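PDB 6TA8: tyrocidine synthase 2 from Brevibacillus parabrevis, which belongs to the multidomain nonribosomal peptide synthetases and is represented here by a two-lobed domain of the condensation family. Local coordinates for residues L37-K42 with L363-T368; Q209-S214 with E308-E313; E216-V221 with S369-P374; V221-N226 with R352-G357. All coordinates share one frame; numbering follows the deposited sequence.

Contact 1: residues L37-K42 with L363-T368; sequences LTPIQK and LRTLTT
T365, in the weakly bonded last part of helix 359-365, meets the first turn of helix 39-46 by laying its hydroxyl oxygen against the ring of P39: T365 OG1 is 3.3 Å from P39 CB. A chi1 of 47° turns OG1 toward that ring, and the P39 and T365 side chains cross at about a right angle. The carbonyl O of T365 faces the aliphatic part of K42, whose CD lies 4.0 Å away. L366 follows and spreads its two methyls: L366 CD1 is 3.7 Å from P39 CD, while L366 CD2 sits 3.9 Å from L37 O and also near K42 NZ. The proline belongs to a helix start closed by a capping box, in which T38 N donates a nearly straight bond to Q41 OE1 (2.9 Å) and Q41 N returns a weak one to T38 OG1. Between these two segments polar atoms lie against carbon without hydrogen bonds, so their fit probably rests on shape; the polar ties nearby run to helix 201-212, from L366 O to Q209.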
loop_
_atom_site.group_PDB
_atom_site.type_symbol
_atom_site.label_atom_id
_atom_site.label_comp_id
_atom_site.label_asym_id
_atom_site.label_seq_id
_atom_site.Cartn_x
_atom_site.Cartn_y
_atom_site.Cartn_z
ATOM N N LEU A 37 8.718 -16.432 -3.716
ATOM C CA LEU A 37 8.309 -15.070 -4.035
ATOM C C LEU A 37 6.804 -15.025 -4.273
ATOM O O LEU A 37 6.278 -15.762 -5.113
ATOM C CB LEU A 37 9.063 -14.561 -5.262
ATOM C CG LEU A 37 10.554 -14.253 -5.098
ATOM C CD1 LEU A 37 11.182 -13.929 -6.445
ATOM C CD2 LEU A 37 10.767 -13.110 -4.119
ATOM N N THR A 38 6.113 -14.161 -3.532
ATOM C CA THR A 38 4.690 -13.961 -3.734
ATOM C C THR A 38 4.452 -13.188 -5.033
ATOM O O THR A 38 5.379 -12.583 -5.579
ATOM C CB THR A 38 4.088 -13.218 -2.541
ATOM O OG1 THR A 38 4.712 -11.937 -2.403
ATOM C CG2 THR A 38 4.290 -14.016 -1.264
ATOM N N PRO A 39 3.221 -13.213 -5.562
ATOM C CA PRO A 39 2.962 -12.494 -6.824
ATOM C C PRO A 39 3.332 -11.021 -6.784
ATOM O O PRO A 39 3.901 -10.508 -7.757
ATOM C CB PRO A 39 1.453 -12.693 -7.029
ATOM C CG PRO A 39 1.160 -13.979 -6.356
ATOM C CD PRO A 39 2.068 -14.038 -5.158
ATOM N N ILE A 40 3.023 -10.321 -5.691
ATOM C CA ILE A 40 3.368 -8.905 -5.611
ATOM C C ILE A 40 4.877 -8.730 -5.485
ATOM O O ILE A 40 5.423 -7.689 -5.874
ATOM C CB ILE A 40 2.610 -8.234 -4.450
ATOM C CG1 ILE A 40 2.704 -6.711 -4.555
ATOM C CG2 ILE A 40 3.133 -8.721 -3.105
ATOM C CD1 ILE A 40 2.211 -6.155 -5.874
ATOM N N GLN A 41 5.576 -9.736 -4.959
ATOM C CA GLN A 41 7.031 -9.690 -4.926
ATOM C C GLN A 41 7.623 -9.982 -6.298
ATOM O O GLN A 41 8.609 -9.352 -6.698
ATOM C CB GLN A 41 7.564 -10.677 -3.887
ATOM C CG GLN A 41 7.380 -10.214 -2.451
ATOM C CD GLN A 41 7.739 -11.287 -1.444
ATOM O OE1 GLN A 41 7.668 -12.480 -1.740
ATOM N NE2 GLN A 41 8.125 -10.867 -0.245
ATOM N N LYS A 42 7.032 -10.929 -7.032
ATOM C CA LYS A 42 7.471 -11.194 -8.399
ATOM C C LYS A 42 7.233 -9.985 -9.294
ATOM O O LYS A 42 8.052 -9.678 -10.169
ATOM C CB LYS A 42 6.743 -12.418 -8.956
ATOM C CG LYS A 42 7.487 -13.731 -8.789
ATOM C CD LYS A 42 6.897 -14.802 -9.696
ATOM C CE LYS A 42 7.738 -16.068 -9.690
ATOM N NZ LYS A 42 7.625 -16.804 -8.400
ATOM N N LEU A 363 -2.876 -16.381 -10.777
ATOM C CA LEU A 363 -3.051 -17.188 -11.977
ATOM C C LEU A 363 -1.986 -16.914 -13.032
ATOM O O LEU A 363 -1.747 -17.773 -13.887
ATOM C CB LEU A 363 -4.441 -16.947 -12.572
ATOM C CG LEU A 363 -5.620 -17.641 -11.885
ATOM C CD1 LEU A 363 -6.943 -17.043 -12.343
ATOM C CD2 LEU A 363 -5.589 -19.141 -12.141
ATOM N N ARG A 364 -1.342 -15.746 -12.998
ATOM C CA ARG A 364 -0.334 -15.403 -13.993
ATOM C C ARG A 364 1.094 -15.515 -13.476
ATOM O O ARG A 364 2.032 -15.383 -14.268
ATOM C CB ARG A 364 -0.563 -13.980 -14.521
ATOM C CG ARG A 364 -0.483 -12.897 -13.465
ATOM C CD ARG A 364 -0.453 -11.513 -14.093
ATOM N NE ARG A 364 0.758 -11.288 -14.876
ATOM C CZ ARG A 364 1.879 -10.769 -14.386
ATOM N NH1 ARG A 364 1.952 -10.426 -13.108
ATOM N NH2 ARG A 364 2.932 -10.598 -15.174
ATOM N N THR A 365 1.286 -15.758 -12.182
ATOM C CA THR A 365 2.621 -15.822 -11.604
ATOM C C THR A 365 2.932 -17.129 -10.892
ATOM O O THR A 365 4.106 -17.492 -10.795
ATOM C CB THR A 365 2.835 -14.665 -10.614
ATOM O OG1 THR A 365 1.709 -14.573 -9.733
ATOM C CG2 THR A 365 3.002 -13.349 -11.357
ATOM N N LEU A 366 1.921 -17.847 -10.395
ATOM C CA LEU A 366 2.152 -19.045 -9.600
ATOM C C LEU A 366 1.495 -20.305 -10.145
ATOM O O LEU A 366 1.978 -21.401 -9.845
ATOM C CB LEU A 366 1.665 -18.833 -8.157
ATOM C CG LEU A 366 2.245 -17.647 -7.386
ATOM C CD1 LEU A 366 1.686 -17.618 -5.972
ATOM C CD2 LEU A 366 3.765 -17.702 -7.368
ATOM N N THR A 367 0.419 -20.189 -10.920
ATOM C CA THR A 367 -0.294 -21.370 -11.391
ATOM C C THR A 367 0.558 -22.146 -12.390
ATOM O O THR A 367 1.073 -21.580 -13.359
ATOM C CB THR A 367 -1.624 -20.969 -12.028
ATOM O OG1 THR A 367 -2.433 -20.296 -11.056
ATOM C CG2 THR A 367 -2.367 -22.199 -12.529
ATOM N N THR A 368 0.697 -23.450 -12.154
ATOM C CA THR A 368 1.552 -24.324 -12.955
ATOM C C THR A 368 0.756 -25.164 -13.945
ATOM O O THR A 368 1.010 -26.362 -14.093
ATOM C CB THR A 368 2.378 -25.229 -12.044
ATOM O OG1 THR A 368 1.589 -26.360 -11.652
ATOM C CG2 THR A 368 2.820 -24.475 -10.800
#

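Contact 2: residues Q209-S214 with E308-E313; sequences QKYADS and EDIQNE
Y211, in the last turn of helix 201-212, packs on an Asx turn in the loop between strands 297-304 and 325-332, where D309 OD1 accepts from Q311 N at 2.9 Å. The main interaction is CH-pi: I310 CA stands over one face of the tyrosine, 4.0 Å from the ring centroid and 19° off the normal. Apolar packing extends it, with I310 CB 3.7 Å from Y211 CG and I310 CG2 lying by Y211 CD2. Y211 CG is anti to the backbone N (chi1 175°), which swings the ring out to the loop. At the ring's edge, near its plane, comes the amide carbon of Q311, whose NE2 is probably hydrogen-bonded to E216 OE1. Beside the ring, Q207 NE2 of the same helix reaches across to I310 O and adds a polar tie. Within the helical segment, Q209 NE2 donates to D213 OD2 from above the carboxylate plane. Where the chain leaves the helix, S214 turns back on it, its OG giving a hydrogen bond of 2.7 Å to Y211 O.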
loop_
_atom_site.group_PDB
_atom_site.type_symbol
_atom_site.label_atom_id
_atom_site.label_comp_id
_atom_site.label_asym_id
_atom_site.label_seq_id
_atom_site.Cartn_x
_atom_site.Cartn_y
_atom_site.Cartn_z
ATOM N N GLN A 209 1.260 -21.311 -2.901
ATOM C CA GLN A 209 1.528 -22.120 -4.085
ATOM C C GLN A 209 0.569 -23.302 -4.172
ATOM O O GLN A 209 0.149 -23.689 -5.268
ATOM C CB GLN A 209 2.980 -22.597 -4.077
ATOM C CG GLN A 209 3.368 -23.439 -5.284
ATOM C CD GLN A 209 3.214 -22.691 -6.595
ATOM O OE1 GLN A 209 3.624 -21.537 -6.719
ATOM N NE2 GLN A 209 2.619 -23.349 -7.583
ATOM N N LYS A 210 0.213 -23.890 -3.026
ATOM C CA LYS A 210 -0.767 -24.971 -3.025
ATOM C C LYS A 210 -2.136 -24.468 -3.466
ATOM O O LYS A 210 -2.816 -25.120 -4.269
ATOM C CB LYS A 210 -0.849 -25.605 -1.637
ATOM C CG LYS A 210 0.426 -26.302 -1.193
ATOM C CD LYS A 210 0.312 -26.787 0.243
ATOM C CE LYS A 210 1.564 -27.529 0.679
ATOM N NZ LYS A 210 1.503 -27.922 2.113
ATOM N N TYR A 211 -2.556 -23.310 -2.953
ATOM C CA TYR A 211 -3.806 -22.708 -3.402
ATOM C C TYR A 211 -3.721 -22.269 -4.858
ATOM O O TYR A 211 -4.747 -22.198 -5.543
ATOM C CB TYR A 211 -4.165 -21.525 -2.501
ATOM C CG TYR A 211 -5.389 -20.753 -2.939
ATOM C CD1 TYR A 211 -6.666 -21.243 -2.701
ATOM C CD2 TYR A 211 -5.266 -19.530 -3.584
ATOM C CE1 TYR A 211 -7.787 -20.538 -3.098
ATOM C CE2 TYR A 211 -6.380 -18.818 -3.985
ATOM C CZ TYR A 211 -7.637 -19.326 -3.740
ATOM O OH TYR A 211 -8.748 -18.619 -4.137
ATOM N N ALA A 212 -2.513 -21.975 -5.346
ATOM C CA ALA A 212 -2.348 -21.606 -6.747
ATOM C C ALA A 212 -2.684 -22.771 -7.668
ATOM O O ALA A 212 -3.297 -22.579 -8.724
ATOM C CB ALA A 212 -0.920 -21.121 -6.998
ATOM N N ASP A 213 -2.290 -23.984 -7.286
ATOM C CA ASP A 213 -2.559 -25.180 -8.072
ATOM C C ASP A 213 -3.822 -25.900 -7.625
ATOM O O ASP A 213 -4.108 -26.995 -8.120
ATOM C CB ASP A 213 -1.361 -26.128 -8.011
ATOM C CG ASP A 213 -0.162 -25.595 -8.770
ATOM O OD1 ASP A 213 -0.357 -25.036 -9.869
ATOM O OD2 ASP A 213 0.974 -25.733 -8.269
ATOM N N SER A 214 -4.582 -25.316 -6.701
ATOM C CA SER A 214 -5.850 -25.900 -6.302
ATOM C C SER A 214 -6.885 -25.719 -7.411
ATOM O O SER A 214 -6.653 -25.039 -8.415
ATOM C CB SER A 214 -6.345 -25.271 -5.000
ATOM O OG SER A 214 -6.739 -23.925 -5.201
ATOM N N GLU A 308 -6.716 -12.900 2.230
ATOM C CA GLU A 308 -7.959 -13.631 2.054
ATOM C C GLU A 308 -7.769 -15.106 2.404
ATOM O O GLU A 308 -6.683 -15.553 2.782
ATOM C CB GLU A 308 -8.470 -13.470 0.623
ATOM C CG GLU A 308 -8.575 -12.027 0.157
ATOM C CD GLU A 308 -9.724 -11.285 0.807
ATOM O OE1 GLU A 308 -10.741 -11.930 1.142
ATOM O OE2 GLU A 308 -9.613 -10.053 0.985
ATOM N N ASP A 309 -8.846 -15.875 2.268
ATOM C CA ASP A 309 -8.830 -17.301 2.575
ATOM C C ASP A 309 -8.239 -18.060 1.393
ATOM O O ASP A 309 -8.869 -18.168 0.337
ATOM C CB ASP A 309 -10.240 -17.789 2.894
ATOM C CG ASP A 309 -10.288 -19.269 3.232
ATOM O OD1 ASP A 309 -9.234 -19.843 3.576
ATOM O OD2 ASP A 309 -11.387 -19.859 3.154
ATOM N N ILE A 310 -7.026 -18.582 1.568
ATOM C CA ILE A 310 -6.390 -19.418 0.557
ATOM C C ILE A 310 -6.425 -20.860 1.043
ATOM O O ILE A 310 -5.495 -21.636 0.792
ATOM C CB ILE A 310 -4.950 -18.955 0.265
ATOM C CG1 ILE A 310 -4.125 -18.915 1.553
ATOM C CG2 ILE A 310 -4.956 -17.588 -0.405
ATOM C CD1 ILE A 310 -2.658 -18.613 1.327
ATOM N N GLN A 311 -7.504 -21.218 1.745
ATOM C CA GLN A 311 -7.689 -22.534 2.350
ATOM C C GLN A 311 -6.632 -22.800 3.417
ATOM O O GLN A 311 -5.820 -21.920 3.727
ATOM C CB GLN A 311 -7.675 -23.633 1.283
ATOM C CG GLN A 311 -8.754 -23.472 0.218
ATOM C CD GLN A 311 -8.579 -24.429 -0.945
ATOM O OE1 GLN A 311 -7.611 -25.188 -1.000
ATOM N NE2 GLN A 311 -9.517 -24.395 -1.884
ATOM N N ASN A 312 -6.653 -24.001 3.996
ATOM C CA ASN A 312 -5.761 -24.444 5.066
ATOM C C ASN A 312 -5.958 -23.672 6.366
ATOM O O ASN A 312 -5.117 -23.773 7.269
ATOM C CB ASN A 312 -4.287 -24.372 4.645
ATOM C CG ASN A 312 -3.405 -25.313 5.441
ATOM O OD1 ASN A 312 -3.103 -26.423 5.000
ATOM N ND2 ASN A 312 -2.985 -24.874 6.621
ATOM N N GLU A 313 -7.047 -22.908 6.489
ATOM C CA GLU A 313 -7.381 -22.181 7.719
ATOM C C GLU A 313 -6.247 -21.253 8.152
ATOM O O GLU A 313 -5.950 -21.121 9.342
ATOM C CB GLU A 313 -7.749 -23.148 8.847
ATOM C CG GLU A 313 -8.821 -24.159 8.475
ATOM C CD GLU A 313 -8.298 -25.583 8.470
ATOM O OE1 GLU A 313 -7.339 -25.869 9.218
ATOM O OE2 GLU A 313 -8.848 -26.417 7.719
#

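Contact 3: residues E216-V221 with S369-P374; sequences ELLREV and SQLQPP
V221, the first residue of helix 221-229, pushes its forked side chain into the shallow hollow between L371 and P373, on the irregular chain that runs from helix 359-365 toward strand 383-390. With CG1 anti to its backbone N (chi1 -177°), one prong faces the proline ring: V221 CG1 is 3.7 Å from both P373 CD and P373 CG, with P373 CB only slightly farther off. The other prong, V221 CG2, rests 4.0 Å from L371 CG, and the valine thus straddles the step between the two residues.

One turn back, L218 supplies a second bump. Its CD2 reaches L371 CD1 at 3.4 Å, a close methyl-to-methyl touch, and lies at the limit of contact with the amide NE2 of Q372. L371 is the bump that both L218 and V221 lean on: its CD1 meets L218 while its CB and CG lie against V221, the leucine crossing both partners at a slant. Behind these residues, L217 turns to the other side and packs on I362 and L363 of helix 359-365.

The touching atoms are nearly all aliphatic carbon, and the patch lies near the surface. Dispersion and the removal of methyl groups from water are probably what hold the loop here, since the contact lacks directional bonds between the two segments.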
loop_
_atom_site.group_PDB
_atom_site.type_symbol
_atom_site.label_atom_id
_atom_site.label_comp_id
_atom_site.label_asym_id
_atom_site.label_seq_id
_atom_site.Cartn_x
_atom_site.Cartn_y
_atom_site.Cartn_z
ATOM N N GLU A 216 -10.196 -24.736 -6.629
ATOM C CA GLU A 216 -11.075 -23.614 -6.317
ATOM C C GLU A 216 -10.681 -22.380 -7.117
ATOM O O GLU A 216 -11.544 -21.632 -7.593
ATOM C CB GLU A 216 -11.041 -23.318 -4.817
ATOM C CG GLU A 216 -11.740 -22.027 -4.422
ATOM C CD GLU A 216 -11.485 -21.641 -2.978
ATOM O OE1 GLU A 216 -10.787 -22.398 -2.270
ATOM O OE2 GLU A 216 -11.982 -20.578 -2.549
ATOM N N LEU A 217 -9.374 -22.157 -7.283
ATOM C CA LEU A 217 -8.904 -21.032 -8.084
ATOM C C LEU A 217 -9.209 -21.230 -9.564
ATOM O O LEU A 217 -9.465 -20.256 -10.278
ATOM C CB LEU A 217 -7.403 -20.833 -7.869
ATOM C CG LEU A 217 -6.718 -19.712 -8.652
ATOM C CD1 LEU A 217 -7.385 -18.377 -8.368
ATOM C CD2 LEU A 217 -5.236 -19.657 -8.317
ATOM N N LEU A 218 -9.196 -22.479 -10.036
ATOM C CA LEU A 218 -9.503 -22.755 -11.435
ATOM C C LEU A 218 -10.939 -22.399 -11.795
ATOM O O LEU A 218 -11.242 -22.218 -12.979
ATOM C CB LEU A 218 -9.235 -24.229 -11.745
ATOM C CG LEU A 218 -7.785 -24.588 -12.063
ATOM C CD1 LEU A 218 -7.525 -26.065 -11.823
ATOM C CD2 LEU A 218 -7.468 -24.215 -13.496
ATOM N N ARG A 219 -11.825 -22.296 -10.804
ATOM C CA ARG A 219 -13.207 -21.906 -11.047
ATOM C C ARG A 219 -13.360 -20.416 -11.327
ATOM O O ARG A 219 -14.464 -19.978 -11.670
ATOM C CB ARG A 219 -14.077 -22.299 -9.850
ATOM C CG ARG A 219 -14.045 -23.787 -9.534
ATOM C CD ARG A 219 -15.101 -24.165 -8.508
ATOM N NE ARG A 219 -14.522 -24.467 -7.203
ATOM C CZ ARG A 219 -14.863 -23.855 -6.073
ATOM N NH1 ARG A 219 -15.784 -22.900 -6.085
ATOM N NH2 ARG A 219 -14.285 -24.197 -4.930
ATOM N N GLU A 220 -12.288 -19.635 -11.191
ATOM C CA GLU A 220 -12.315 -18.205 -11.463
ATOM C C GLU A 220 -11.949 -17.860 -12.900
ATOM O O GLU A 220 -12.193 -16.726 -13.325
ATOM C CB GLU A 220 -11.350 -17.466 -10.529
ATOM C CG GLU A 220 -11.761 -17.429 -9.070
ATOM C CD GLU A 220 -10.807 -16.598 -8.232
ATOM O OE1 GLU A 220 -10.375 -17.075 -7.161
ATOM O OE2 GLU A 220 -10.480 -15.469 -8.653
ATOM N N VAL A 221 -11.373 -18.803 -13.651
ATOM C CA VAL A 221 -10.830 -18.488 -14.970
ATOM C C VAL A 221 -11.922 -17.975 -15.899
ATOM O O VAL A 221 -11.694 -17.062 -16.702
ATOM C CB VAL A 221 -10.115 -19.719 -15.561
ATOM C CG1 VAL A 221 -9.487 -19.377 -16.902
ATOM C CG2 VAL A 221 -9.063 -20.235 -14.591
ATOM N N SER A 369 -0.212 -24.569 -14.641
ATOM C CA SER A 369 -1.019 -25.324 -15.588
ATOM C C SER A 369 -1.611 -24.372 -16.617
ATOM O O SER A 369 -2.038 -23.268 -16.275
ATOM C CB SER A 369 -2.139 -26.096 -14.880
ATOM O OG SER A 369 -3.046 -25.212 -14.245
ATOM N N GLN A 370 -1.627 -24.810 -17.874
ATOM C CA GLN A 370 -2.293 -24.060 -18.933
ATOM C C GLN A 370 -3.797 -24.130 -18.712
ATOM O O GLN A 370 -4.402 -25.200 -18.835
ATOM C CB GLN A 370 -1.908 -24.615 -20.301
ATOM C CG GLN A 370 -0.573 -24.103 -20.828
ATOM C CD GLN A 370 -0.733 -22.954 -21.807
ATOM O OE1 GLN A 370 -1.657 -22.941 -22.620
ATOM N NE2 GLN A 370 0.171 -21.983 -21.734
ATOM N N LEU A 371 -4.401 -22.992 -18.380
ATOM C CA LEU A 371 -5.808 -22.966 -18.005
ATOM C C LEU A 371 -6.690 -23.270 -19.211
ATOM O O LEU A 371 -6.456 -22.765 -20.313
ATOM C CB LEU A 371 -6.168 -21.605 -17.406
ATOM C CG LEU A 371 -5.452 -21.200 -16.109
ATOM C CD1 LEU A 371 -5.197 -22.407 -15.214
ATOM C CD2 LEU A 371 -4.151 -20.446 -16.381
ATOM N N GLN A 372 -7.708 -24.104 -18.993
ATOM C CA GLN A 372 -8.546 -24.576 -20.094
ATOM C C GLN A 372 -9.165 -23.450 -20.915
ATOM O O GLN A 372 -9.171 -23.564 -22.152
ATOM C CB GLN A 372 -9.623 -25.527 -19.548
ATOM C CG GLN A 372 -9.066 -26.701 -18.755
ATOM C CD GLN A 372 -9.712 -26.846 -17.389
ATOM O OE1 GLN A 372 -10.892 -26.546 -17.212
ATOM N NE2 GLN A 372 -8.936 -27.308 -16.414
ATOM N N PRO A 373 -9.695 -22.375 -20.335
ATOM C CA PRO A 373 -9.961 -21.173 -21.129
ATOM C C PRO A 373 -8.696 -20.347 -21.271
ATOM O O PRO A 373 -8.078 -19.971 -20.263
ATOM C CB PRO A 373 -11.029 -20.426 -20.312
ATOM C CG PRO A 373 -11.482 -21.398 -19.254
ATOM C CD PRO A 373 -10.298 -22.263 -18.996
ATOM N N PRO A 374 -8.267 -20.057 -22.502
ATOM C CA PRO A 374 -6.999 -19.337 -22.694
ATOM C C PRO A 374 -7.001 -17.942 -22.087
ATOM O O PRO A 374 -7.404 -16.973 -22.738
ATOM C CB PRO A 374 -6.852 -19.281 -24.221
ATOM C CG PRO A 374 -7.720 -20.389 -24.733
ATOM C CD PRO A 374 -8.874 -20.460 -23.781
#

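Contact 4: residues V221-N226 with R352-G357; sequences VAYWHN and RIPKKG
With CG anti to its backbone N (chi1 167°), the ring of Y223 swings out from helix 221-229 to the loop after helix 339-351, while W224, its CG beside the backbone N (chi1 -60°), sends its indole toward the same loop. The R352 carbonyl O lies over one face of the tyrosine, 3.7 Å above the plane and offset toward the rim. R352 CD comes within 3.5 Å of Y223 CE1, the arginine chain running at about a right angle to the tyrosine. P354 CD touches Y223 CD2 and CE2 obliquely. The tryptophan uses its six-membered ring, with W224 CH2 3.8 Å from I353 CG2 and G357 CA at the edge, 3.9 Å from W224 CZ2. The indole NE1 is bonded to E220, and Y360 meets the indole edge-to-face. The tyrosine edge sits over the indole face, and the pair presents one surface to 352-357, on which even the polar Y223 OH lies against carbon, 3.2 Å from I353 CG1.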
loop_
_atom_site.group_PDB
_atom_site.type_symbol
_atom_site.label_atom_id
_atom_site.label_comp_id
_atom_site.label_asym_id
_atom_site.label_seq_id
_atom_site.Cartn_x
_atom_site.Cartn_y
_atom_site.Cartn_z
ATOM N N VAL A 221 -11.373 -18.803 -13.651
ATOM C CA VAL A 221 -10.830 -18.488 -14.970
ATOM C C VAL A 221 -11.922 -17.975 -15.899
ATOM O O VAL A 221 -11.694 -17.062 -16.702
ATOM C CB VAL A 221 -10.115 -19.719 -15.561
ATOM C CG1 VAL A 221 -9.487 -19.377 -16.902
ATOM C CG2 VAL A 221 -9.063 -20.235 -14.591
ATOM N N ALA A 222 -13.126 -18.546 -15.803
ATOM C CA ALA A 222 -14.218 -18.110 -16.667
ATOM C C ALA A 222 -14.584 -16.652 -16.422
ATOM O O ALA A 222 -14.962 -15.942 -17.361
ATOM C CB ALA A 222 -15.440 -19.006 -16.464
ATOM N N TYR A 223 -14.477 -16.185 -15.177
ATOM C CA TYR A 223 -14.803 -14.795 -14.880
ATOM C C TYR A 223 -13.745 -13.850 -15.435
ATOM O O TYR A 223 -14.066 -12.879 -16.129
ATOM C CB TYR A 223 -14.960 -14.596 -13.373
ATOM C CG TYR A 223 -14.997 -13.141 -12.969
ATOM C CD1 TYR A 223 -16.144 -12.382 -13.152
ATOM C CD2 TYR A 223 -13.882 -12.523 -12.416
ATOM C CE1 TYR A 223 -16.184 -11.051 -12.792
ATOM C CE2 TYR A 223 -13.913 -11.189 -12.053
ATOM C CZ TYR A 223 -15.067 -10.460 -12.243
ATOM O OH TYR A 223 -15.108 -9.133 -11.885
ATOM N N TRP A 224 -12.471 -14.115 -15.129
ATOM C CA TRP A 224 -11.402 -13.243 -15.606
ATOM C C TRP A 224 -11.275 -13.284 -17.122
ATOM O O TRP A 224 -10.911 -12.275 -17.738
ATOM C CB TRP A 224 -10.075 -13.629 -14.951
ATOM C CG TRP A 224 -10.081 -13.531 -13.455
ATOM C CD1 TRP A 224 -9.995 -14.563 -12.567
ATOM C CD2 TRP A 224 -10.173 -12.334 -12.671
ATOM N NE1 TRP A 224 -10.029 -14.084 -11.280
ATOM C CE2 TRP A 224 -10.138 -12.719 -11.316
ATOM C CE3 TRP A 224 -10.283 -10.976 -12.983
ATOM C CZ2 TRP A 224 -10.209 -11.796 -10.275
ATOM C CZ3 TRP A 224 -10.353 -10.060 -11.947
ATOM C CH2 TRP A 224 -10.316 -10.475 -10.610
ATOM N N HIS A 225 -11.565 -14.431 -17.742
ATOM C CA HIS A 225 -11.547 -14.504 -19.200
ATOM C C HIS A 225 -12.723 -13.746 -19.801
ATOM O O HIS A 225 -12.577 -13.081 -20.833
ATOM C CB HIS A 225 -11.560 -15.962 -19.656
ATOM C CG HIS A 225 -11.543 -16.131 -21.142
ATOM N ND1 HIS A 225 -10.449 -15.806 -21.915
ATOM C CD2 HIS A 225 -12.485 -16.592 -21.999
ATOM C CE1 HIS A 225 -10.718 -16.058 -23.184
ATOM N NE2 HIS A 225 -11.948 -16.535 -23.262
ATOM N N ASN A 226 -13.898 -13.842 -19.173
ATOM C CA ASN A 226 -15.043 -13.056 -19.620
ATOM C C ASN A 226 -14.757 -11.565 -19.506
ATOM O O ASN A 226 -15.158 -10.779 -20.372
ATOM C CB ASN A 226 -16.284 -13.426 -18.806
ATOM C CG ASN A 226 -17.482 -12.547 -19.128
ATOM O OD1 ASN A 226 -17.594 -11.423 -18.636
ATOM N ND2 ASN A 226 -18.386 -13.062 -19.953
ATOM N N ARG A 352 -19.346 -9.169 -7.914
ATOM C CA ARG A 352 -19.071 -10.209 -8.898
ATOM C C ARG A 352 -17.623 -10.683 -8.847
ATOM O O ARG A 352 -17.332 -11.797 -9.294
ATOM C CB ARG A 352 -19.411 -9.695 -10.300
ATOM C CG ARG A 352 -19.500 -10.773 -11.368
ATOM C CD ARG A 352 -19.618 -10.170 -12.763
ATOM N NE ARG A 352 -20.890 -9.481 -12.965
ATOM C CZ ARG A 352 -21.010 -8.174 -13.171
ATOM N NH1 ARG A 352 -19.934 -7.399 -13.205
ATOM N NH2 ARG A 352 -22.211 -7.639 -13.346
ATOM N N ILE A 353 -16.719 -9.873 -8.309
ATOM C CA ILE A 353 -15.304 -10.259 -8.230
ATOM C C ILE A 353 -15.131 -11.300 -7.130
ATOM O O ILE A 353 -15.625 -11.097 -6.006
ATOM C CB ILE A 353 -14.430 -9.031 -7.969
ATOM C CG1 ILE A 353 -14.772 -7.916 -8.959
ATOM C CG2 ILE A 353 -12.953 -9.396 -8.053
ATOM C CD1 ILE A 353 -13.828 -6.733 -8.909
ATOM N N PRO A 354 -14.450 -12.420 -7.393
ATOM C CA PRO A 354 -14.289 -13.447 -6.355
ATOM C C PRO A 354 -13.104 -13.200 -5.431
ATOM O O PRO A 354 -11.977 -12.983 -5.890
ATOM C CB PRO A 354 -14.102 -14.730 -7.171
ATOM C CG PRO A 354 -13.440 -14.266 -8.428
ATOM C CD PRO A 354 -13.954 -12.873 -8.705
ATOM N N LYS A 355 -13.361 -13.229 -4.121
ATOM C CA LYS A 355 -12.315 -13.184 -3.096
ATOM C C LYS A 355 -11.430 -11.946 -3.229
ATOM O O LYS A 355 -10.214 -12.008 -3.034
ATOM C CB LYS A 355 -11.468 -14.459 -3.122
ATOM C CG LYS A 355 -12.113 -15.642 -2.422
ATOM C CD LYS A 355 -11.122 -16.775 -2.224
ATOM C CE LYS A 355 -11.676 -17.826 -1.282
ATOM N NZ LYS A 355 -10.691 -18.910 -1.022
ATOM N N LYS A 356 -12.048 -10.811 -3.562
ATOM C CA LYS A 356 -11.357 -9.520 -3.634
ATOM C C LYS A 356 -10.195 -9.558 -4.625
ATOM O O LYS A 356 -9.138 -8.969 -4.392
ATOM C CB LYS A 356 -10.877 -9.074 -2.251
ATOM C CG LYS A 356 -11.953 -9.114 -1.178
ATOM C CD LYS A 356 -12.920 -7.951 -1.319
ATOM C CE LYS A 356 -13.671 -7.706 -0.020
ATOM N NZ LYS A 356 -12.739 -7.568 1.135
ATOM N N GLY A 357 -10.389 -10.271 -5.733
ATOM C CA GLY A 357 -9.414 -10.290 -6.810
ATOM C C GLY A 357 -8.054 -10.842 -6.451
ATOM O O GLY A 357 -7.088 -10.595 -7.177
#

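From the N terminus, contact 1 closes the longest loop, joining the start of helix 39-46 to the last part of helix 359-365. Within that loop lie both contact 2, from helix 201-212 to the loop before strand 325-332, and contact 4, from helix 221-229 to the loop after helix 339-351. Contact 3 crosses contacts 1 and 2, since 369-374 lies beyond both, while enclosing contact 4, with which it shares V221. Contacts 2 and 4 also cross. Bonds between neighbours knit the set: T368 to D213 and L366 to Q209 join contacts 1 and 2, and K355 of contact 4 makes a salt bridge to E216 of contact 3 and probably a hydrogen bond to the D309 carbonyl of contact 2.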